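Local coordinates for protein hydrazine synthase subunit alpha (Candidatus Kuenenia stuttgartiensis, PDB 5C2V) that condenses hydroxylamine, made by the gamma subunit from nitric oxide, with ammonia to yield hydrazine, as the diheme c alpha subunit of hydrazine synthase, at residues D[404-409]-D[415-420]; D[204-209]-D[217-222]; D[649-654]-D[684-689]; D[660-663]-D[669-672]. All blocks are in the same frame, centred on the assembly; numbering follows the deposited sequence.

Interaction 1: residues D[404-409]-D[415-420]; sequences KNFGVT and PFDQVK
Phe416 lays its ring across the backbone of Gly407, its partner on the facing strand. The ring gets there because chi1 of 59° sets CG between the backbone N and the carbonyl carbon, turning it inward over the neighbouring chain. From CB outward, CG already lies near Gly407 O. CD1 meets that oxygen at 3.3 Å and also touches Thr409 CG2. CE1 lies over Gly407 C and also approaches Thr409 N, at 3.4 Å, which sits at the ring edge. CZ comes back over Gly407, whose CA makes a CH-pi contact 4.0 Å from the Phe416 centroid. Strands 406-408 and 415-417 form an antiparallel beta hairpin, and Gly407 with Phe416 is its hydrogen-bonded pair: Gly407 N gives to Phe416 O and Phe416 N to Gly407 O. A third backbone bond, Gln418 N to Asn405 O at 2.9 Å, is nearly straight (174°) and continues the ladder past the strand ends. On the face carrying Phe406, Val408, Pro415 and Asp417, Asp417 CB sits over the Phe406 ring, 3.9 Å from its centroid, with the carboxylate plane nearly perpendicular to the ring. Pro415 CB approaches the edge of the same ring. Beyond the strands Val419 CG2 covers the Asn405 amide; within its own segment Asp417 OD2 makes a salt bridge to Lys420 NZ. Outside the hairpin, His587 stacks on the Phe416 ring while Tyr551 meets it edge-to-face.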
loop_
_atom_site.group_PDB
_atom_site.type_symbol
_atom_site.label_atom_id
_atom_site.label_comp_id
_atom_site.label_asym_id
_atom_site.label_seq_id
_atom_site.Cartn_x
_atom_site.Cartn_y
_atom_site.Cartn_z
ATOM N N LYS D 404 -18.604 -26.982 -24.971
ATOM C CA LYS D 404 -17.986 -26.243 -26.071
ATOM C C LYS D 404 -18.915 -26.072 -27.270
ATOM O O LYS D 404 -19.471 -27.045 -27.781
ATOM C CB LYS D 404 -16.698 -26.950 -26.505
ATOM C CG LYS D 404 -16.287 -26.703 -27.949
ATOM C CD LYS D 404 -15.270 -27.740 -28.407
ATOM C CE LYS D 404 -14.969 -27.611 -29.893
ATOM N NZ LYS D 404 -14.063 -28.692 -30.373
ATOM N N ASN D 405 -19.095 -24.816 -27.679
ATOM C CA ASN D 405 -19.923 -24.441 -28.828
ATOM C C ASN D 405 -21.413 -24.728 -28.632
ATOM O O ASN D 405 -22.231 -24.415 -29.497
ATOM C CB ASN D 405 -19.425 -25.133 -30.099
ATOM C CG ASN D 405 -18.014 -24.725 -30.467
ATOM O OD1 ASN D 405 -17.215 -25.545 -30.916
ATOM N ND2 ASN D 405 -17.696 -23.451 -30.269
ATOM N N PHE D 406 -21.760 -25.323 -27.495
ATOM C CA PHE D 406 -23.118 -25.792 -27.254
ATOM C C PHE D 406 -23.904 -24.941 -26.257
ATOM O O PHE D 406 -23.540 -24.845 -25.084
ATOM C CB PHE D 406 -23.081 -27.235 -26.760
ATOM C CG PHE D 406 -23.380 -28.250 -27.822
ATOM C CD1 PHE D 406 -24.676 -28.688 -28.033
ATOM C CD2 PHE D 406 -22.365 -28.771 -28.605
ATOM C CE1 PHE D 406 -24.955 -29.625 -29.008
ATOM C CE2 PHE D 406 -22.636 -29.708 -29.581
ATOM C CZ PHE D 406 -23.933 -30.135 -29.783
ATOM N N GLY D 407 -24.985 -24.331 -26.732
ATOM C CA GLY D 407 -25.902 -23.616 -25.862
ATOM C C GLY D 407 -27.167 -24.421 -25.633
ATOM O O GLY D 407 -27.370 -25.450 -26.270
ATOM N N VAL D 408 -28.016 -23.966 -24.717
ATOM C CA VAL D 408 -29.317 -24.598 -24.507
ATOM C C VAL D 408 -30.408 -23.534 -24.473
ATOM O O VAL D 408 -30.369 -22.628 -23.639
ATOM C CB VAL D 408 -29.363 -25.422 -23.203
ATOM C CG1 VAL D 408 -30.719 -26.086 -23.045
ATOM C CG2 VAL D 408 -28.254 -26.464 -23.187
ATOM N N THR D 409 -31.379 -23.652 -25.376
ATOM C CA THR D 409 -32.428 -22.646 -25.532
ATOM C C THR D 409 -33.190 -22.399 -24.235
ATOM O O THR D 409 -33.388 -23.312 -23.437
ATOM C CB THR D 409 -33.435 -23.047 -26.629
ATOM O OG1 THR D 409 -34.027 -24.311 -26.301
ATOM C CG2 THR D 409 -32.742 -23.152 -27.978
ATOM N N PRO D 415 -30.662 -28.329 -26.556
ATOM C CA PRO D 415 -29.242 -28.126 -26.869
ATOM C C PRO D 415 -29.002 -27.824 -28.348
ATOM O O PRO D 415 -29.680 -28.386 -29.208
ATOM C CB PRO D 415 -28.604 -29.462 -26.483
ATOM C CG PRO D 415 -29.515 -30.032 -25.456
ATOM C CD PRO D 415 -30.896 -29.606 -25.861
ATOM N N PHE D 416 -28.051 -26.940 -28.632
ATOM C CA PHE D 416 -27.719 -26.586 -30.007
ATOM C C PHE D 416 -26.243 -26.227 -30.160
ATOM O O PHE D 416 -25.646 -25.604 -29.278
ATOM C CB PHE D 416 -28.598 -25.426 -30.491
ATOM C CG PHE D 416 -28.481 -24.178 -29.658
ATOM C CD1 PHE D 416 -29.278 -23.999 -28.539
ATOM C CD2 PHE D 416 -27.584 -23.179 -30.000
ATOM C CE1 PHE D 416 -29.178 -22.850 -27.774
ATOM C CE2 PHE D 416 -27.478 -22.029 -29.239
ATOM C CZ PHE D 416 -28.277 -21.865 -28.125
ATOM N N ASP D 417 -25.668 -26.625 -31.291
ATOM C CA ASP D 417 -24.283 -26.309 -31.618
ATOM C C ASP D 417 -24.235 -25.065 -32.496
ATOM O O ASP D 417 -24.743 -25.068 -33.617
ATOM C CB ASP D 417 -23.613 -27.491 -32.322
ATOM C CG ASP D 417 -22.124 -27.282 -32.528
ATOM O OD1 ASP D 417 -21.747 -26.509 -33.434
ATOM O OD2 ASP D 417 -21.328 -27.899 -31.790
ATOM N N GLN D 418 -23.620 -24.004 -31.986
ATOM C CA GLN D 418 -23.603 -22.724 -32.683
ATOM C C GLN D 418 -22.693 -22.738 -33.908
ATOM O O GLN D 418 -22.915 -21.992 -34.861
ATOM C CB GLN D 418 -23.168 -21.608 -31.729
ATOM C CG GLN D 418 -24.023 -21.494 -30.478
ATOM C CD GLN D 418 -23.613 -20.331 -29.595
ATOM O OE1 GLN D 418 -22.888 -20.506 -28.616
ATOM N NE2 GLN D 418 -24.082 -19.137 -29.935
ATOM N N VAL D 419 -21.676 -23.593 -33.885
ATOM C CA VAL D 419 -20.670 -23.604 -34.940
ATOM C C VAL D 419 -20.959 -24.628 -36.035
ATOM O O VAL D 419 -21.213 -24.264 -37.183
ATOM C CB VAL D 419 -19.267 -23.882 -34.367
ATOM C CG1 VAL D 419 -18.228 -23.872 -35.477
ATOM C CG2 VAL D 419 -18.923 -22.855 -33.303
ATOM N N LYS D 420 -20.914 -25.907 -35.673
ATOM C CA LYS D 420 -21.055 -26.990 -36.643
ATOM C C LYS D 420 -22.429 -27.003 -37.309
ATOM O O LYS D 420 -22.551 -27.316 -38.493
ATOM C CB LYS D 420 -20.792 -28.339 -35.970
ATOM C CG LYS D 420 -19.459 -28.422 -35.246
ATOM C CD LYS D 420 -19.235 -29.805 -34.658
ATOM C CE LYS D 420 -17.968 -29.849 -33.819
ATOM N NZ LYS D 420 -18.058 -28.952 -32.633
#

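Interaction 2: residues D[204-209]-D[217-222]; sequences HVLSGI and TIDQIT
The antiparallel pairing of strands 209-211 and 216-220 includes Ile209 and Ile218, a hydrogen-bonded pair. Ile218 N gives an almost straight bond to Ile209 O at 2.9 Å (174°), whereas the return bond from Ile209 N to Ile218 O is weak. Their side chains are neighbours on one face of the sheet, with Ile218 CG1 3.6 Å from Ile209 CB. A chi1 of 54° swings that CG1 in toward the neighbouring strand, where it can rest against Ile209. Strand 216-220 also pairs with strand 186-191 in one of the antiparallel sheets of the N-terminal domain, consistent with a blade of its six-bladed beta-propeller. Gly208 is the last loop residue before strand 209-211, and its CA makes a CA-H...O contact with Ile218 O at 3.2 Å. The loop that leads up to it lies over strand 216-220. Leu206 and Thr217 run antiparallel past each other, Leu206 CB 3.8 Å from Thr217 CG2, and the two Leu206 methyls, CD1 and CD2, both bear on Asp219 CB. The Leu206 branch thus lies across the base of Asp219; the buried carboxylate beyond, through OD2, forms salt bridges to Arg189 and Arg549.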
loop_
_atom_site.group_PDB
_atom_site.type_symbol
_atom_site.label_atom_id
_atom_site.label_comp_id
_atom_site.label_asym_id
_atom_site.label_seq_id
_atom_site.Cartn_x
_atom_site.Cartn_y
_atom_site.Cartn_z
ATOM N N HIS D 204 -28.205 -33.669 -24.369
ATOM C CA HIS D 204 -27.123 -33.895 -25.322
ATOM C C HIS D 204 -25.838 -34.216 -24.566
ATOM O O HIS D 204 -25.620 -33.707 -23.467
ATOM C CB HIS D 204 -26.924 -32.670 -26.218
ATOM C CG HIS D 204 -26.048 -32.921 -27.408
ATOM N ND1 HIS D 204 -24.692 -33.147 -27.302
ATOM C CD2 HIS D 204 -26.335 -32.970 -28.731
ATOM C CE1 HIS D 204 -24.183 -33.331 -28.508
ATOM N NE2 HIS D 204 -25.159 -33.228 -29.392
ATOM N N VAL D 205 -24.990 -35.056 -25.151
ATOM C CA VAL D 205 -23.717 -35.399 -24.527
ATOM C C VAL D 205 -22.828 -34.164 -24.421
ATOM O O VAL D 205 -22.971 -33.216 -25.194
ATOM C CB VAL D 205 -22.970 -36.499 -25.307
ATOM C CG1 VAL D 205 -23.735 -37.812 -25.242
ATOM C CG2 VAL D 205 -22.743 -36.071 -26.751
ATOM N N LEU D 206 -21.918 -34.182 -23.453
ATOM C CA LEU D 206 -21.042 -33.045 -23.196
ATOM C C LEU D 206 -20.119 -32.762 -24.375
ATOM O O LEU D 206 -19.495 -33.671 -24.921
ATOM C CB LEU D 206 -20.214 -33.290 -21.933
ATOM C CG LEU D 206 -19.330 -32.140 -21.443
ATOM C CD1 LEU D 206 -20.161 -30.899 -21.165
ATOM C CD2 LEU D 206 -18.550 -32.553 -20.204
ATOM N N SER D 207 -20.050 -31.495 -24.771
ATOM C CA SER D 207 -19.110 -31.068 -25.797
ATOM C C SER D 207 -17.893 -30.450 -25.121
ATOM O O SER D 207 -18.016 -29.764 -24.106
ATOM C CB SER D 207 -19.758 -30.082 -26.765
ATOM O OG SER D 207 -18.884 -29.776 -27.838
ATOM N N GLY D 208 -16.721 -30.702 -25.689
ATOM C CA GLY D 208 -15.470 -30.452 -24.999
ATOM C C GLY D 208 -14.445 -31.400 -25.580
ATOM O O GLY D 208 -14.518 -31.751 -26.758
ATOM N N ILE D 209 -13.461 -31.780 -24.775
ATOM C CA ILE D 209 -12.547 -32.841 -25.180
ATOM C C ILE D 209 -13.077 -34.194 -24.702
ATOM O O ILE D 209 -13.390 -34.367 -23.522
ATOM C CB ILE D 209 -11.129 -32.608 -24.635
ATOM C CG1 ILE D 209 -10.628 -31.221 -25.041
ATOM C CG2 ILE D 209 -10.180 -33.687 -25.136
ATOM C CD1 ILE D 209 -9.320 -30.827 -24.391
ATOM N N THR D 217 -15.703 -37.467 -20.304
ATOM C CA THR D 217 -15.684 -36.262 -21.138
ATOM C C THR D 217 -15.356 -35.022 -20.308
ATOM O O THR D 217 -15.817 -34.895 -19.179
ATOM C CB THR D 217 -17.034 -36.053 -21.859
ATOM O OG1 THR D 217 -17.401 -37.254 -22.548
ATOM C CG2 THR D 217 -16.942 -34.910 -22.862
ATOM N N ILE D 218 -14.557 -34.110 -20.859
ATOM C CA ILE D 218 -14.207 -32.896 -20.123
ATOM C C ILE D 218 -14.611 -31.611 -20.843
ATOM O O ILE D 218 -14.568 -31.523 -22.076
ATOM C CB ILE D 218 -12.693 -32.829 -19.822
ATOM C CG1 ILE D 218 -11.877 -32.974 -21.108
ATOM C CG2 ILE D 218 -12.301 -33.898 -18.820
ATOM C CD1 ILE D 218 -10.385 -32.848 -20.898
ATOM N N ASP D 219 -15.004 -30.619 -20.047
ATOM C CA ASP D 219 -15.364 -29.294 -20.542
ATOM C C ASP D 219 -14.704 -28.221 -19.677
ATOM O O ASP D 219 -14.642 -28.359 -18.456
ATOM C CB ASP D 219 -16.885 -29.117 -20.550
ATOM C CG ASP D 219 -17.312 -27.733 -20.999
ATOM O OD1 ASP D 219 -16.729 -27.215 -21.974
ATOM O OD2 ASP D 219 -18.230 -27.163 -20.374
ATOM N N GLN D 220 -14.216 -27.155 -20.305
ATOM C CA GLN D 220 -13.507 -26.103 -19.577
ATOM C C GLN D 220 -14.450 -24.981 -19.153
ATOM O O GLN D 220 -14.959 -24.237 -19.991
ATOM C CB GLN D 220 -12.374 -25.538 -20.435
ATOM C CG GLN D 220 -11.534 -24.481 -19.740
ATOM C CD GLN D 220 -10.436 -23.936 -20.629
ATOM O OE1 GLN D 220 -10.204 -24.438 -21.730
ATOM N NE2 GLN D 220 -9.751 -22.901 -20.157
ATOM N N ILE D 221 -14.683 -24.868 -17.849
ATOM C CA ILE D 221 -15.630 -23.888 -17.326
ATOM C C ILE D 221 -15.025 -22.534 -16.924
ATOM O O ILE D 221 -15.762 -21.572 -16.709
ATOM C CB ILE D 221 -16.373 -24.457 -16.105
ATOM C CG1 ILE D 221 -15.388 -24.717 -14.961
ATOM C CG2 ILE D 221 -17.108 -25.732 -16.485
ATOM C CD1 ILE D 221 -16.027 -25.321 -13.732
ATOM N N THR D 222 -13.700 -22.453 -16.828
ATOM C CA THR D 222 -13.039 -21.205 -16.427
ATOM C C THR D 222 -11.897 -20.859 -17.375
ATOM O O THR D 222 -11.037 -21.686 -17.647
ATOM C CB THR D 222 -12.488 -21.274 -14.987
ATOM O OG1 THR D 222 -11.484 -22.295 -14.900
ATOM C CG2 THR D 222 -13.603 -21.566 -13.992
#

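Interaction 3: residues D[649-654]-D[684-689]; sequences DIQPIL and AYSRAY
Ala688 and Gln651 bury the most surface here, with Leu654 adding a smaller share. The Ala688 methyl points from the first turn of helix 687-692 at helix 646-657, where two side chains one turn apart receive it. Leu654 CD1 touches Ala688 CB at 3.8 Å, a plain apolar contact. Gln651 brings its amide to the same methyl: OE1 lies 3.9 Å from Ala688 CB, and NE2 is only slightly further off. The Gln651 chain first runs out with CG opposite the backbone N (chi1 -178°), then bends at chi2 (75°), and this bend carries the amide across to the other segment. There Ser686 OG donates to Gln651 OE1 at 2.9 Å. The hydroxyl comes from above the carbonyl plane, about 35° out of it, and misses the lone-pair direction. At the other end of the amide, NE2 gives to Asp655 OD1 on its own helix, so both polar ends of the buried group are held and its flip is probably fixed. Ser686 occupies the N-cap position of helix 687-692, and the bond to Gln651 therefore ties the start of that helix to the flank of the earlier one. Phe646 packs nearby against Gln651, Leu654 and Ser686. Leu654 also lies close to Cys658, a covalent heme anchor. Helix 687-692 is thus an intervening helix on one flank of 646-657; on another, Ile650 meets Ile757 and Trp760 of the late helix 751-762, and such packing of the helix before the heme-binding cysteines on the C-terminal helix is typical of the cytochrome c fold.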
loop_
_atom_site.group_PDB
_atom_site.type_symbol
_atom_site.label_atom_id
_atom_site.label_comp_id
_atom_site.label_asym_id
_atom_site.label_seq_id
_atom_site.Cartn_x
_atom_site.Cartn_y
_atom_site.Cartn_z
ATOM N N ASP D 649 2.437 -1.114 -36.677
ATOM C CA ASP D 649 1.487 -0.006 -36.727
ATOM C C ASP D 649 2.088 1.341 -36.312
ATOM O O ASP D 649 2.139 2.274 -37.112
ATOM C CB ASP D 649 0.273 -0.325 -35.849
ATOM C CG ASP D 649 -0.461 -1.576 -36.302
ATOM O OD1 ASP D 649 -0.560 -1.796 -37.528
ATOM O OD2 ASP D 649 -0.933 -2.343 -35.436
ATOM N N ILE D 650 2.528 1.438 -35.061
ATOM C CA ILE D 650 2.978 2.707 -34.486
ATOM C C ILE D 650 4.320 3.209 -35.034
ATOM O O ILE D 650 4.448 4.379 -35.419
ATOM C CB ILE D 650 3.097 2.599 -32.953
ATOM C CG1 ILE D 650 1.782 2.099 -32.348
ATOM C CG2 ILE D 650 3.494 3.938 -32.349
ATOM C CD1 ILE D 650 0.578 2.939 -32.716
ATOM N N GLN D 651 5.315 2.326 -35.056
ATOM C CA GLN D 651 6.671 2.699 -35.462
ATOM C C GLN D 651 6.762 3.368 -36.843
ATOM O O GLN D 651 7.490 4.346 -36.987
ATOM C CB GLN D 651 7.594 1.475 -35.427
ATOM C CG GLN D 651 9.040 1.781 -35.800
ATOM C CD GLN D 651 9.796 2.489 -34.690
ATOM O OE1 GLN D 651 9.857 2.007 -33.560
ATOM N NE2 GLN D 651 10.375 3.641 -35.010
ATOM N N PRO D 652 6.044 2.851 -37.862
ATOM C CA PRO D 652 6.107 3.568 -39.143
ATOM C C PRO D 652 5.544 4.987 -39.059
ATOM O O PRO D 652 6.066 5.894 -39.713
ATOM C CB PRO D 652 5.254 2.701 -40.073
ATOM C CG PRO D 652 5.317 1.342 -39.477
ATOM C CD PRO D 652 5.325 1.570 -37.998
ATOM N N ILE D 653 4.496 5.170 -38.261
ATOM C CA ILE D 653 3.932 6.496 -38.032
ATOM C C ILE D 653 4.980 7.398 -37.391
ATOM O O ILE D 653 5.132 8.562 -37.773
ATOM C CB ILE D 653 2.684 6.444 -37.128
ATOM C CG1 ILE D 653 1.638 5.491 -37.707
ATOM C CG2 ILE D 653 2.095 7.835 -36.946
ATOM C CD1 ILE D 653 0.400 5.353 -36.845
ATOM N N LEU D 654 5.704 6.851 -36.419
ATOM C CA LEU D 654 6.765 7.600 -35.751
ATOM C C LEU D 654 7.890 7.975 -36.713
ATOM O O LEU D 654 8.426 9.079 -36.656
ATOM C CB LEU D 654 7.327 6.801 -34.574
ATOM C CG LEU D 654 6.358 6.542 -33.420
ATOM C CD1 LEU D 654 7.057 5.811 -32.286
ATOM C CD2 LEU D 654 5.748 7.847 -32.931
ATOM N N ALA D 684 15.911 -5.952 -27.272
ATOM C CA ALA D 684 14.524 -6.363 -27.450
ATOM C C ALA D 684 13.794 -5.421 -28.393
ATOM O O ALA D 684 13.329 -5.826 -29.459
ATOM C CB ALA D 684 13.810 -6.423 -26.107
ATOM N N TYR D 685 13.713 -4.156 -27.986
ATOM C CA TYR D 685 12.915 -3.153 -28.677
ATOM C C TYR D 685 13.770 -2.093 -29.357
ATOM O O TYR D 685 14.993 -2.093 -29.231
ATOM C CB TYR D 685 11.966 -2.476 -27.687
ATOM C CG TYR D 685 11.455 -3.417 -26.630
ATOM C CD1 TYR D 685 10.466 -4.334 -26.935
ATOM C CD2 TYR D 685 11.929 -3.368 -25.321
ATOM C CE1 TYR D 685 9.982 -5.198 -25.988
ATOM C CE2 TYR D 685 11.441 -4.229 -24.361
ATOM C CZ TYR D 685 10.468 -5.141 -24.703
ATOM O OH TYR D 685 9.977 -6.002 -23.754
ATOM N N SER D 686 13.113 -1.175 -30.058
ATOM C CA SER D 686 13.809 -0.117 -30.777
ATOM C C SER D 686 14.057 1.094 -29.884
ATOM O O SER D 686 13.765 1.070 -28.686
ATOM C CB SER D 686 13.016 0.300 -32.018
ATOM O OG SER D 686 11.733 0.788 -31.669
ATOM N N ARG D 687 14.597 2.153 -30.478
ATOM C CA ARG D 687 14.905 3.376 -29.746
ATOM C C ARG D 687 13.638 4.102 -29.301
ATOM O O ARG D 687 13.545 4.568 -28.164
ATOM C CB ARG D 687 15.769 4.304 -30.604
ATOM C CG ARG D 687 16.027 5.666 -29.980
ATOM C CD ARG D 687 16.709 5.532 -28.630
ATOM N NE ARG D 687 18.029 4.922 -28.744
ATOM C CZ ARG D 687 18.741 4.489 -27.709
ATOM N NH1 ARG D 687 18.256 4.594 -26.479
ATOM N NH2 ARG D 687 19.936 3.948 -27.903
ATOM N N ALA D 688 12.667 4.196 -30.206
ATOM C CA ALA D 688 11.423 4.906 -29.927
ATOM C C ALA D 688 10.641 4.252 -28.792
ATOM O O ALA D 688 10.098 4.940 -27.925
ATOM C CB ALA D 688 10.570 4.983 -31.183
ATOM N N TYR D 689 10.591 2.924 -28.797
ATOM C CA TYR D 689 9.874 2.189 -27.762
ATOM C C TYR D 689 10.548 2.364 -26.406
ATOM O O TYR D 689 9.880 2.591 -25.398
ATOM C CB TYR D 689 9.781 0.701 -28.114
ATOM C CG TYR D 689 8.886 -0.085 -27.181
ATOM C CD1 TYR D 689 9.403 -0.726 -26.061
ATOM C CD2 TYR D 689 7.521 -0.184 -27.418
ATOM C CE1 TYR D 689 8.588 -1.443 -25.205
ATOM C CE2 TYR D 689 6.698 -0.900 -26.569
ATOM C CZ TYR D 689 7.235 -1.526 -25.465
ATOM O OH TYR D 689 6.417 -2.239 -24.619
#

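Interaction 4: residues D[660-663]-D[669-672]; sequences MCHD and NLGG. With HEC (heme c), chain B.
His662 is overlapped by Leu670, whose CD1 lies 4.1 Å above one face of the imidazole, offset toward its rim. Both side chains head toward the heme, with Leu670 CG 4.0 Å from His662 CB. The imidazole binds the iron through NE2 at 2.1 Å; His745 supplies the other axial ligand, giving the bis-histidine heme of the C-terminal domain. ND1, on the other side of the ring, is hydrogen-bonded to Pro668 O, which should fix the ring's rotation and probably makes NE2 a stronger donor to the metal. Next to it, Cys661 SG is joined to heme CAC by a thioether. Together with Cys658, these residues form the CXXCH heme c motif, and Met660 CG, inside the motif, rests on the heme methyl CMC at 3.7 Å. Further from the heme, Asn669 OD1 accepts a weak bond from Gly671 N, internal to 669-672, which turns the amide oxygen back to its own loop; that oxygen also lies near Asp663 CA. Both segments belong to the loop connecting helix 646-657 with strand 678-679, and helix 687-692 backs the returning segment 669-672: Leu670 touches Ala688, Asn669 touches Arg687, and Ser691 OG hydrogen-bonds Asn669 O.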
loop_
_atom_site.group_PDB
_atom_site.type_symbol
_atom_site.label_atom_id
_atom_site.label_comp_id
_atom_site.label_asym_id
_atom_site.label_seq_id
_atom_site.Cartn_x
_atom_site.Cartn_y
_atom_site.Cartn_z
ATOM N N MET D 660 12.040 13.018 -37.600
ATOM C CA MET D 660 12.761 14.128 -38.214
ATOM C C MET D 660 13.244 15.155 -37.182
ATOM O O MET D 660 14.407 15.562 -37.211
ATOM C CB MET D 660 11.887 14.808 -39.277
ATOM C CG MET D 660 10.561 15.363 -38.773
ATOM S SD MET D 660 9.500 15.983 -40.092
ATOM C CE MET D 660 9.097 14.459 -40.942
ATOM N N CYS D 661 12.364 15.574 -36.278
ATOM C CA CYS D 661 12.738 16.551 -35.261
ATOM C C CYS D 661 13.153 15.919 -33.936
ATOM O O CYS D 661 13.628 16.616 -33.039
ATOM C CB CYS D 661 11.588 17.528 -35.012
ATOM S SG CYS D 661 11.144 18.562 -36.422
ATOM N N HIS D 662 12.987 14.607 -33.807
ATOM C CA HIS D 662 13.378 13.953 -32.566
ATOM C C HIS D 662 14.554 13.009 -32.772
ATOM O O HIS D 662 14.421 11.921 -33.334
ATOM C CB HIS D 662 12.190 13.210 -31.951
ATOM C CG HIS D 662 11.154 14.117 -31.368
ATOM N ND1 HIS D 662 11.022 14.324 -30.011
ATOM C CD2 HIS D 662 10.205 14.883 -31.958
ATOM C CE1 HIS D 662 10.034 15.175 -29.791
ATOM N NE2 HIS D 662 9.523 15.527 -30.955
ATOM N N ASP D 663 15.704 13.455 -32.283
ATOM C CA ASP D 663 16.937 12.688 -32.290
ATOM C C ASP D 663 17.497 12.751 -30.878
ATOM O O ASP D 663 16.807 13.205 -29.964
ATOM C CB ASP D 663 17.933 13.234 -33.319
ATOM C CG ASP D 663 18.333 14.670 -33.045
ATOM O OD1 ASP D 663 17.550 15.400 -32.402
ATOM O OD2 ASP D 663 19.431 15.073 -33.484
ATOM N N ASN D 669 13.708 10.393 -27.936
ATOM C CA ASN D 669 14.424 10.068 -29.160
ATOM C C ASN D 669 13.658 9.011 -29.941
ATOM O O ASN D 669 13.616 7.840 -29.561
ATOM C CB ASN D 669 15.841 9.585 -28.834
ATOM C CG ASN D 669 16.658 9.277 -30.073
ATOM O OD1 ASN D 669 16.314 9.691 -31.180
ATOM N ND2 ASN D 669 17.754 8.549 -29.890
ATOM N N LEU D 670 13.051 9.445 -31.040
ATOM C CA LEU D 670 12.177 8.596 -31.841
ATOM C C LEU D 670 12.852 8.040 -33.094
ATOM O O LEU D 670 12.232 7.309 -33.865
ATOM C CB LEU D 670 10.913 9.370 -32.212
ATOM C CG LEU D 670 10.179 9.937 -30.993
ATOM C CD1 LEU D 670 8.917 10.681 -31.395
ATOM C CD2 LEU D 670 9.861 8.831 -29.995
ATOM N N GLY D 671 14.115 8.397 -33.302
ATOM C CA GLY D 671 14.834 7.975 -34.490
ATOM C C GLY D 671 15.419 6.581 -34.367
ATOM O O GLY D 671 15.255 5.919 -33.343
ATOM N N GLY D 672 16.095 6.130 -35.419
ATOM C CA GLY D 672 16.767 4.843 -35.397
ATOM C C GLY D 672 15.982 3.719 -36.045
ATOM O O GLY D 672 16.509 2.625 -36.253
HETATM FE FE HEC B . 7.808 16.757 -30.825
HETATM C CHA HEC B . 8.468 18.161 -27.763
HETATM C CHB HEC B . 6.349 14.059 -29.286
HETATM C CHC HEC B . 7.032 15.386 -33.905
HETATM C CHD HEC B . 9.473 19.305 -32.425
HETATM N NA HEC B . 7.506 16.191 -28.889
HETATM C C1A HEC B . 7.789 16.961 -27.776
HETATM C C2A HEC B . 7.245 16.282 -26.617
HETATM C C3A HEC B . 6.661 15.153 -27.032
HETATM C C4A HEC B . 6.812 15.070 -28.472
HETATM C CMA HEC B . 5.949 14.118 -26.135
HETATM C CAA HEC B . 7.324 16.778 -25.157
HETATM C CBA HEC B . 8.611 16.273 -24.511
HETATM C CGA HEC B . 8.617 16.634 -23.048
HETATM O O1A HEC B . 9.304 15.936 -22.257
HETATM O O2A HEC B . 7.925 17.613 -22.669
HETATM N NB HEC B . 6.916 15.014 -31.476
HETATM C C1B HEC B . 6.281 14.095 -30.663
HETATM C C2B HEC B . 5.533 13.188 -31.513
HETATM C C3B HEC B . 5.732 13.551 -32.785
HETATM C C4B HEC B . 6.598 14.710 -32.787
HETATM C CMB HEC B . 4.681 11.998 -31.019
HETATM C CAB HEC B . 5.141 12.890 -34.052
HETATM C CBB HEC B . 3.630 13.195 -34.152
HETATM N NC HEC B . 8.177 17.252 -32.793
HETATM C C1C HEC B . 7.773 16.545 -33.910
HETATM C C2C HEC B . 8.153 17.297 -35.087
HETATM C C3C HEC B . 8.931 18.311 -34.683
HETATM C C4C HEC B . 8.893 18.349 -33.230
HETATM C CMC HEC B . 8.023 16.761 -36.530
HETATM C CAC HEC B . 9.638 19.351 -35.587
HETATM C CBC HEC B . 8.609 20.208 -36.358
HETATM N ND HEC B . 8.832 18.472 -30.178
HETATM C C1D HEC B . 9.408 19.395 -31.049
HETATM C C2D HEC B . 9.944 20.488 -30.271
HETATM C C3D HEC B . 9.632 20.158 -28.805
HETATM C C4D HEC B . 8.943 18.875 -28.846
HETATM C CMD HEC B . 10.670 21.740 -30.809
HETATM C CAD HEC B . 10.031 21.045 -27.596
HETATM C CBD HEC B . 8.994 21.113 -26.474
HETATM C CGD HEC B . 7.641 21.548 -26.977
HETATM O O1D HEC B . 6.632 21.256 -26.285
HETATM O O2D HEC B . 7.564 22.182 -28.060
#

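Overall arrangement
The four contacts fall into two pairs at separate places in the subunit. Interactions 2 and 1 follow one another along the chain, with centres about 12 Å apart, and touch directly: Ser207 bonds to Lys404 and the rings of His204 and Phe406 meet, so the 406-408/415-417 hairpin is docked on the loop leading into the sheet of strand 216-220. Interactions 3 and 4, centres about 11 Å apart, share the C-terminal cytochrome c domain; the heme-binding loop of 4 lies in sequence between the two segments of 3 and packs on Arg687 and Ala688. About 43 to 53 Å separates the pairs' centres, so the bis-histidine heme stands well away from the hairpin region.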